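TetR family transcription regulator (Marinobacter aquaeolei, PDB 3PAS) probably binds regulatory DNA through a helix-turn-helix and controls transcription. Local coordinates at residues 32-37 with 43-48; 62-67 with 104-109; 79-84 with 141-146. One frame throughout, in Å; residues are numbered along the deposited sequence.

Interaction 1: 32-37 with 43-48; sequences GKIAKA and ATLYIY
In the predicted helix-turn-helix, residues 30-49, L45 of helix 42-48 packs across onto I34 and A35 of helix 31-37. One methyl does the touching: L45 CD1 lies 3.9 Å from I34 CG2 and 4.2 Å from A35 CB. It also comes to 4.1 Å from the backbone atom A35 N, so the leucine packs against the helix surface as well as its side chains. L45 carries CG opposite its own backbone N (chi1 -172°), which sends the isobutyl group toward helix 31-37. The I34 side chain runs obliquely to it and offers its CG2 branch. At A35, which has only a methyl side chain, the helices come close, the CA atoms of A35 and L45 being 6.4 Å apart. All three residues are buried, and the contact is purely apolar. F13 from helix 5-24 and L55 from helix 52-76 also pack on L45, while I34 touches T17 and L55. The two short helices and helices 5-24 and 52-76 thus share an apolar centre, with helix 42-48 in the place of the recognition helix, an arrangement typical of the DNA-binding domain of TetR-family repressors.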
# COMPACT_ATOMS: atom_id res chain seq x y z
N GLY B 32 6.03 -26.53 14.44
CA GLY B 32 6.66 -26.56 15.76
C GLY B 32 6.69 -25.21 16.46
O GLY B 32 6.43 -25.14 17.65
N LYS B 33 6.97 -24.14 15.73
CA LYS B 33 7.01 -22.79 16.33
C LYS B 33 5.62 -22.25 16.67
O LYS B 33 5.43 -21.60 17.69
CB LYS B 33 7.70 -21.83 15.39
CG LYS B 33 9.15 -22.00 15.28
CD LYS B 33 9.69 -21.14 14.12
CE LYS B 33 11.18 -21.37 13.85
NZ LYS B 33 11.68 -20.49 12.71
N ILE B 34 4.66 -22.55 15.80
CA ILE B 34 3.28 -22.23 16.07
C ILE B 34 2.82 -22.96 17.34
O ILE B 34 2.20 -22.34 18.23
CB ILE B 34 2.37 -22.59 14.86
CG1 ILE B 34 2.64 -21.68 13.66
CG2 ILE B 34 0.89 -22.53 15.30
CD1 ILE B 34 1.89 -22.09 12.41
N ALA B 35 3.07 -24.26 17.42
CA ALA B 35 2.68 -25.05 18.61
C ALA B 35 3.31 -24.44 19.92
O ALA B 35 2.63 -24.20 20.95
CB ALA B 35 3.08 -26.52 18.44
N LYS B 36 4.60 -24.14 19.83
CA LYS B 36 5.34 -23.56 20.95
C LYS B 36 4.72 -22.20 21.35
O LYS B 36 4.44 -21.95 22.53
CB LYS B 36 6.80 -23.43 20.57
CG LYS B 36 7.73 -23.22 21.74
CD LYS B 36 9.21 -23.15 21.32
CE LYS B 36 9.79 -24.54 21.01
NZ LYS B 36 11.27 -24.59 21.24
N ALA B 37 4.43 -21.37 20.36
CA ALA B 37 3.81 -20.08 20.61
C ALA B 37 2.45 -20.23 21.26
O ALA B 37 2.06 -19.39 22.03
CB ALA B 37 3.74 -19.29 19.37
N ALA B 43 1.82 -32.62 18.51
CA ALA B 43 0.83 -33.73 18.49
C ALA B 43 -0.56 -33.17 18.71
O ALA B 43 -1.49 -33.53 18.00
CB ALA B 43 1.19 -34.87 19.59
N THR B 44 -0.69 -32.21 19.60
CA THR B 44 -1.97 -31.54 19.84
C THR B 44 -2.44 -30.74 18.63
O THR B 44 -3.59 -30.79 18.27
CB THR B 44 -1.92 -30.67 21.11
OG1 THR B 44 -1.62 -31.52 22.22
CG2 THR B 44 -3.26 -29.97 21.35
N LEU B 45 -1.54 -29.95 18.05
CA LEU B 45 -1.83 -29.20 16.88
C LEU B 45 -2.42 -30.12 15.81
O LEU B 45 -3.46 -29.79 15.19
CB LEU B 45 -0.57 -28.48 16.37
CG LEU B 45 -0.76 -27.49 15.23
CD1 LEU B 45 0.33 -26.35 15.22
CD2 LEU B 45 -0.77 -28.23 13.88
N TYR B 46 -1.77 -31.26 15.57
CA TYR B 46 -2.27 -32.18 14.58
C TYR B 46 -3.65 -32.79 14.86
O TYR B 46 -4.29 -33.33 13.96
CB TYR B 46 -1.26 -33.29 14.28
CG TYR B 46 0.05 -32.81 13.65
CD1 TYR B 46 0.07 -31.98 12.54
CD2 TYR B 46 1.27 -33.21 14.18
CE1 TYR B 46 1.26 -31.60 11.96
CE2 TYR B 46 2.47 -32.82 13.62
CZ TYR B 46 2.46 -32.02 12.51
OH TYR B 46 3.63 -31.63 11.98
N ILE B 47 -4.12 -32.70 16.08
CA ILE B 47 -5.53 -33.13 16.35
C ILE B 47 -6.50 -32.26 15.53
O ILE B 47 -7.50 -32.73 14.94
CB ILE B 47 -5.89 -33.02 17.86
CG1 ILE B 47 -4.99 -33.93 18.70
CG2 ILE B 47 -7.35 -33.39 18.05
CD1 ILE B 47 -5.14 -33.79 20.23
N TYR B 48 -6.17 -30.99 15.45
CA TYR B 48 -7.05 -30.01 14.83
C TYR B 48 -6.74 -29.64 13.39
O TYR B 48 -7.65 -29.33 12.62
CB TYR B 48 -7.03 -28.75 15.69
CG TYR B 48 -7.39 -29.06 17.10
CD1 TYR B 48 -8.71 -29.32 17.47
CD2 TYR B 48 -6.43 -29.17 18.06
CE1 TYR B 48 -9.04 -29.63 18.81
CE2 TYR B 48 -6.72 -29.50 19.36
CZ TYR B 48 -8.02 -29.73 19.74
OH TYR B 48 -8.27 -30.05 21.04

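Interaction 2: 62-67 with 104-109; sequences YVSDQV and RYHETF. With ACT (acetate ion), chain M.
With chi1 at 166°, V63 sets CG1 opposite its backbone N and CG2 beside it, and the two methyls part toward different residues of helix 100-110. Y105 and H106 both extend their rings with CG trans to the backbone N (chi1 -170° for Y105), which carries each ring out toward helix 52-76. V63 CG2 meets the Y105 ring at CD2, 4.0 Å away, approaching obliquely. V63 CG1 lies 4.3 Å from H106 CB, so the two methyls touch successive residues, Y105 and H106. One residue further on, S64 OG sits in the plane of the H106 imidazole, at its edge, 3.8 Å from H106 CD2. This is a van der Waals approach; the serine hydroxyl is instead engaged with F60 O of its own helix and N123 ND2. The hydroxyl of Y105 likewise has its polar partner in L56 O, about two turns before V63 on helix 52-76, so the tyrosine spans from one helix to the other and is held at its far end. F60 continues the aromatic packing, stacking with F109 and meeting the H106 ring at a shallow angle, while V18 and V21 of helix 5-24 pack on V63 and Y105 respectively. Facing away from helix 52-76, R104 NH1 makes a weak hydrogen bond of 3.2 Å to OXT of an acetate ion, probably from the crystallisation liquor. The local axes pass 9.9 Å apart and cross at -127°, steeply inclined and running in broadly opposite directions. Such packing joins the long helix that leaves the DNA-binding domain to the body behind it, the interdomain junction characteristic of the all-helical TetR-family fold.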
# COMPACT_ATOMS: atom_id res chain seq x y z
N TYR B 62 -10.24 -17.61 9.71
CA TYR B 62 -10.47 -17.07 11.03
C TYR B 62 -10.27 -15.53 11.05
O TYR B 62 -11.11 -14.77 11.59
CB TYR B 62 -9.50 -17.74 12.00
CG TYR B 62 -9.38 -17.09 13.35
CD1 TYR B 62 -10.35 -17.31 14.32
CD2 TYR B 62 -8.27 -16.32 13.70
CE1 TYR B 62 -10.23 -16.76 15.58
CE2 TYR B 62 -8.16 -15.78 14.95
CZ TYR B 62 -9.16 -16.01 15.90
OH TYR B 62 -9.09 -15.46 17.18
N VAL B 63 -9.18 -15.08 10.46
CA VAL B 63 -8.86 -13.65 10.42
C VAL B 63 -9.94 -12.90 9.58
O VAL B 63 -10.57 -11.94 10.03
CB VAL B 63 -7.42 -13.45 9.88
CG1 VAL B 63 -7.20 -12.00 9.52
CG2 VAL B 63 -6.34 -13.97 10.91
N SER B 64 -10.19 -13.42 8.39
CA SER B 64 -11.17 -12.86 7.47
C SER B 64 -12.59 -12.86 8.07
O SER B 64 -13.31 -11.86 8.00
CB SER B 64 -11.16 -13.61 6.13
OG SER B 64 -9.88 -13.58 5.53
N ASP B 65 -12.99 -13.97 8.67
CA ASP B 65 -14.31 -14.03 9.31
C ASP B 65 -14.50 -13.05 10.45
O ASP B 65 -15.54 -12.39 10.55
CB ASP B 65 -14.64 -15.43 9.78
CG ASP B 65 -14.78 -16.39 8.61
OD1 ASP B 65 -14.79 -15.91 7.45
OD2 ASP B 65 -14.84 -17.60 8.84
N GLN B 66 -13.52 -12.97 11.34
CA GLN B 66 -13.56 -11.99 12.42
C GLN B 66 -13.78 -10.58 11.88
O GLN B 66 -14.66 -9.86 12.38
CB GLN B 66 -12.23 -11.98 13.17
CG GLN B 66 -12.19 -13.07 14.15
CD GLN B 66 -11.13 -12.85 15.09
OE1 GLN B 66 -11.26 -12.00 15.98
NE2 GLN B 66 -10.03 -13.58 14.91
N VAL B 67 -12.95 -10.19 10.92
CA VAL B 67 -13.04 -8.87 10.35
C VAL B 67 -14.30 -8.63 9.52
O VAL B 67 -14.94 -7.60 9.70
CB VAL B 67 -11.79 -8.49 9.51
CG1 VAL B 67 -12.02 -7.19 8.78
CG2 VAL B 67 -10.54 -8.41 10.42
N ARG B 104 -2.18 -7.68 9.09
CA ARG B 104 -0.89 -8.14 8.51
C ARG B 104 -0.98 -9.59 8.01
O ARG B 104 -0.51 -9.89 6.90
CB ARG B 104 0.20 -7.98 9.54
CG ARG B 104 1.57 -8.33 9.05
CD ARG B 104 2.60 -7.47 9.77
NE ARG B 104 3.57 -7.01 8.80
CZ ARG B 104 3.32 -6.11 7.85
NH1 ARG B 104 2.11 -5.54 7.72
NH2 ARG B 104 4.28 -5.77 7.00
N TYR B 105 -1.61 -10.45 8.80
CA TYR B 105 -1.85 -11.85 8.36
C TYR B 105 -2.66 -11.86 7.04
O TYR B 105 -2.28 -12.51 6.07
CB TYR B 105 -2.51 -12.73 9.44
CG TYR B 105 -2.48 -14.18 9.00
CD1 TYR B 105 -1.38 -14.96 9.27
CD2 TYR B 105 -3.47 -14.70 8.17
CE1 TYR B 105 -1.32 -16.30 8.84
CE2 TYR B 105 -3.41 -16.01 7.71
CZ TYR B 105 -2.32 -16.81 8.06
OH TYR B 105 -2.22 -18.11 7.63
N HIS B 106 -3.77 -11.13 7.01
CA HIS B 106 -4.56 -11.04 5.78
C HIS B 106 -3.72 -10.58 4.54
O HIS B 106 -3.76 -11.21 3.47
CB HIS B 106 -5.76 -10.08 6.00
CG HIS B 106 -6.63 -9.97 4.79
ND1 HIS B 106 -6.36 -9.08 3.77
CD2 HIS B 106 -7.69 -10.70 4.40
CE1 HIS B 106 -7.24 -9.27 2.80
NE2 HIS B 106 -8.07 -10.23 3.17
N GLU B 107 -2.97 -9.50 4.72
CA GLU B 107 -2.07 -8.95 3.69
C GLU B 107 -0.97 -9.95 3.29
O GLU B 107 -0.75 -10.20 2.11
CB GLU B 107 -1.44 -7.66 4.23
CG GLU B 107 -0.47 -6.89 3.28
CD GLU B 107 -1.19 -6.16 2.16
OE1 GLU B 107 -2.44 -6.24 2.09
OE2 GLU B 107 -0.48 -5.52 1.33
N THR B 108 -0.29 -10.54 4.26
CA THR B 108 0.75 -11.51 3.94
C THR B 108 0.17 -12.68 3.15
O THR B 108 0.74 -13.08 2.13
CB THR B 108 1.45 -12.08 5.20
OG1 THR B 108 2.05 -11.02 5.94
CG2 THR B 108 2.57 -13.06 4.79
N PHE B 109 -0.98 -13.21 3.59
CA PHE B 109 -1.60 -14.35 2.93
C PHE B 109 -2.08 -14.02 1.54
O PHE B 109 -1.80 -14.78 0.57
CB PHE B 109 -2.79 -14.89 3.74
CG PHE B 109 -3.31 -16.24 3.27
CD1 PHE B 109 -4.19 -16.34 2.21
CD2 PHE B 109 -2.96 -17.40 3.95
CE1 PHE B 109 -4.68 -17.57 1.78
CE2 PHE B 109 -3.45 -18.66 3.52
CZ PHE B 109 -4.31 -18.73 2.43
C ACT M . -0.60 -2.92 9.70
O ACT M . 0.18 -2.05 10.15
OXT ACT M . -0.09 -4.05 9.53
CH3 ACT M . -2.03 -2.64 9.37

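Interaction 3: 79-84 with 141-146; sequences KDLREG and GLIKPV
Apolar packing makes the contact: L81, in the first turn of helix 81-98, meets L142 and I143 in the loop between helices 128-140 and 148-167. L81 CD2 touches both, lying 3.9 Å from L142 CD1 and 3.9 Å from I143 CG1. The two leucines run alongside in opposing senses, bringing L142 CD1 to 4.1 Å from L81 CB as well. I143 lies roughly perpendicular to L81; its chi1 of -54° puts CG1 beside the backbone N, and from there the end of the chain comes nearer, I143 CD1 lying 4.0 Å from L81 CD2. I143 is buried against L151, W186 and V189, whereas L142 is exposed, so L81 bridges the protein interior and its margin.

Hydrogen bonding fixes the helix start that presents L81. D80 is the N-cap: its OD1 accepts from E83 N at 2.9 Å with an angle of 164°, nearly along the carboxylate C-O axis. The negative carboxylate there would also suit the helix dipole. On the other segment G141, the first residue after helix 128-140 to leave helical angles, has positive phi.

Charged groups lie beside the contact. R82 turns its end away to a cation-pi interaction with W186, and K144 forms a salt bridge to D187 of the second subunit. The arrangement is a capped helix start packed on an interhelical loop, at the distal end of the helical C-terminal domain of a TetR-family dimer.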
# COMPACT_ATOMS: atom_id res chain seq x y z
N LYS B 79 -28.16 3.70 8.65
CA LYS B 79 -29.52 4.01 8.18
C LYS B 79 -29.61 4.18 6.67
O LYS B 79 -30.70 4.24 6.13
CB LYS B 79 -30.12 5.21 8.93
CG LYS B 79 -30.30 4.90 10.43
CD LYS B 79 -30.94 6.05 11.21
CE LYS B 79 -31.24 5.63 12.66
NZ LYS B 79 -31.88 6.75 13.49
N ASP B 80 -28.46 4.29 6.00
CA ASP B 80 -28.41 4.29 4.54
C ASP B 80 -27.03 3.78 4.12
O ASP B 80 -26.24 3.44 5.02
CB ASP B 80 -28.73 5.67 3.93
CG ASP B 80 -27.77 6.81 4.37
OD1 ASP B 80 -26.69 6.63 4.92
OD2 ASP B 80 -28.14 7.98 4.14
N LEU B 81 -26.73 3.74 2.81
CA LEU B 81 -25.42 3.23 2.32
C LEU B 81 -24.21 3.99 2.87
O LEU B 81 -23.26 3.38 3.36
CB LEU B 81 -25.36 3.22 0.78
CG LEU B 81 -24.08 2.63 0.14
CD1 LEU B 81 -23.85 1.15 0.48
CD2 LEU B 81 -24.10 2.87 -1.43
N ARG B 82 -24.27 5.31 2.83
CA ARG B 82 -23.16 6.09 3.34
C ARG B 82 -22.94 5.85 4.82
O ARG B 82 -21.79 5.69 5.25
CB ARG B 82 -23.40 7.56 3.11
CG ARG B 82 -22.19 8.43 3.44
CD ARG B 82 -22.49 9.92 3.28
NE ARG B 82 -21.25 10.70 3.31
CZ ARG B 82 -20.59 11.02 4.43
NH1 ARG B 82 -21.04 10.65 5.61
NH2 ARG B 82 -19.45 11.70 4.35
N GLU B 83 -24.02 5.85 5.61
CA GLU B 83 -23.91 5.57 7.07
C GLU B 83 -23.38 4.19 7.34
O GLU B 83 -22.61 3.98 8.29
CB GLU B 83 -25.26 5.76 7.82
CG GLU B 83 -25.52 7.19 8.15
CD GLU B 83 -24.42 7.72 9.11
OE1 GLU B 83 -23.67 8.61 8.65
OE2 GLU B 83 -24.28 7.21 10.25
N GLY B 84 -23.79 3.22 6.52
CA GLY B 84 -23.31 1.87 6.67
C GLY B 84 -21.80 1.80 6.43
O GLY B 84 -21.07 1.14 7.16
N GLY B 141 -26.69 6.21 -8.56
CA GLY B 141 -26.32 7.64 -8.40
C GLY B 141 -25.54 7.90 -7.12
O GLY B 141 -25.17 9.01 -6.85
N LEU B 142 -25.30 6.89 -6.31
CA LEU B 142 -24.56 7.10 -5.06
C LEU B 142 -23.05 6.97 -5.18
O LEU B 142 -22.30 7.79 -4.63
CB LEU B 142 -25.05 6.12 -3.97
CG LEU B 142 -26.34 6.59 -3.29
CD1 LEU B 142 -26.80 5.51 -2.33
CD2 LEU B 142 -26.18 7.91 -2.55
N ILE B 143 -22.62 5.90 -5.82
CA ILE B 143 -21.22 5.55 -5.96
C ILE B 143 -20.88 5.67 -7.44
O ILE B 143 -21.67 5.28 -8.32
CB ILE B 143 -20.96 4.10 -5.55
CG1 ILE B 143 -21.48 3.81 -4.12
CG2 ILE B 143 -19.46 3.69 -5.66
CD1 ILE B 143 -20.81 4.53 -3.08
N LYS B 144 -19.72 6.24 -7.72
CA LYS B 144 -19.25 6.35 -9.10
C LYS B 144 -19.23 4.96 -9.75
O LYS B 144 -18.79 3.98 -9.12
CB LYS B 144 -17.81 6.86 -9.12
CG LYS B 144 -17.61 8.32 -8.70
CD LYS B 144 -16.12 8.69 -8.72
CE LYS B 144 -15.85 10.16 -8.46
NZ LYS B 144 -15.98 10.52 -7.04
N PRO B 145 -19.68 4.87 -11.01
CA PRO B 145 -19.77 3.58 -11.71
C PRO B 145 -18.40 3.21 -12.29
O PRO B 145 -18.19 3.29 -13.47
CB PRO B 145 -20.83 3.81 -12.77
CG PRO B 145 -20.69 5.32 -13.09
CD PRO B 145 -20.32 5.96 -11.76
N VAL B 146 -17.51 2.80 -11.39
CA VAL B 146 -16.16 2.46 -11.73
C VAL B 146 -15.87 1.04 -11.34
O VAL B 146 -16.54 0.47 -10.49
CB VAL B 146 -15.16 3.39 -10.94
CG1 VAL B 146 -15.33 4.79 -11.39
CG2 VAL B 146 -15.33 3.24 -9.45

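In the fold
Interactions 1 and 3 lie on opposite sides of the chain's centre, their own centres 45 Å apart, with interaction 2 near the middle, 5 Å from the centre of the chain. Interactions 1 and 2 are buried; interaction 3 is only partly so and has the second subunit within reach. Helix 52-76 ties the first two together: its L55 packs on interaction 1 and its later turns carry interaction 2. The segments of interactions 2 and 3 alternate along the chain, with 79-84 falling between 62-67 and 104-109. Interactions 1 and 3 are aliphatic, while 2 adds a tyrosine ring and a serine hydroxyl at a histidine edge.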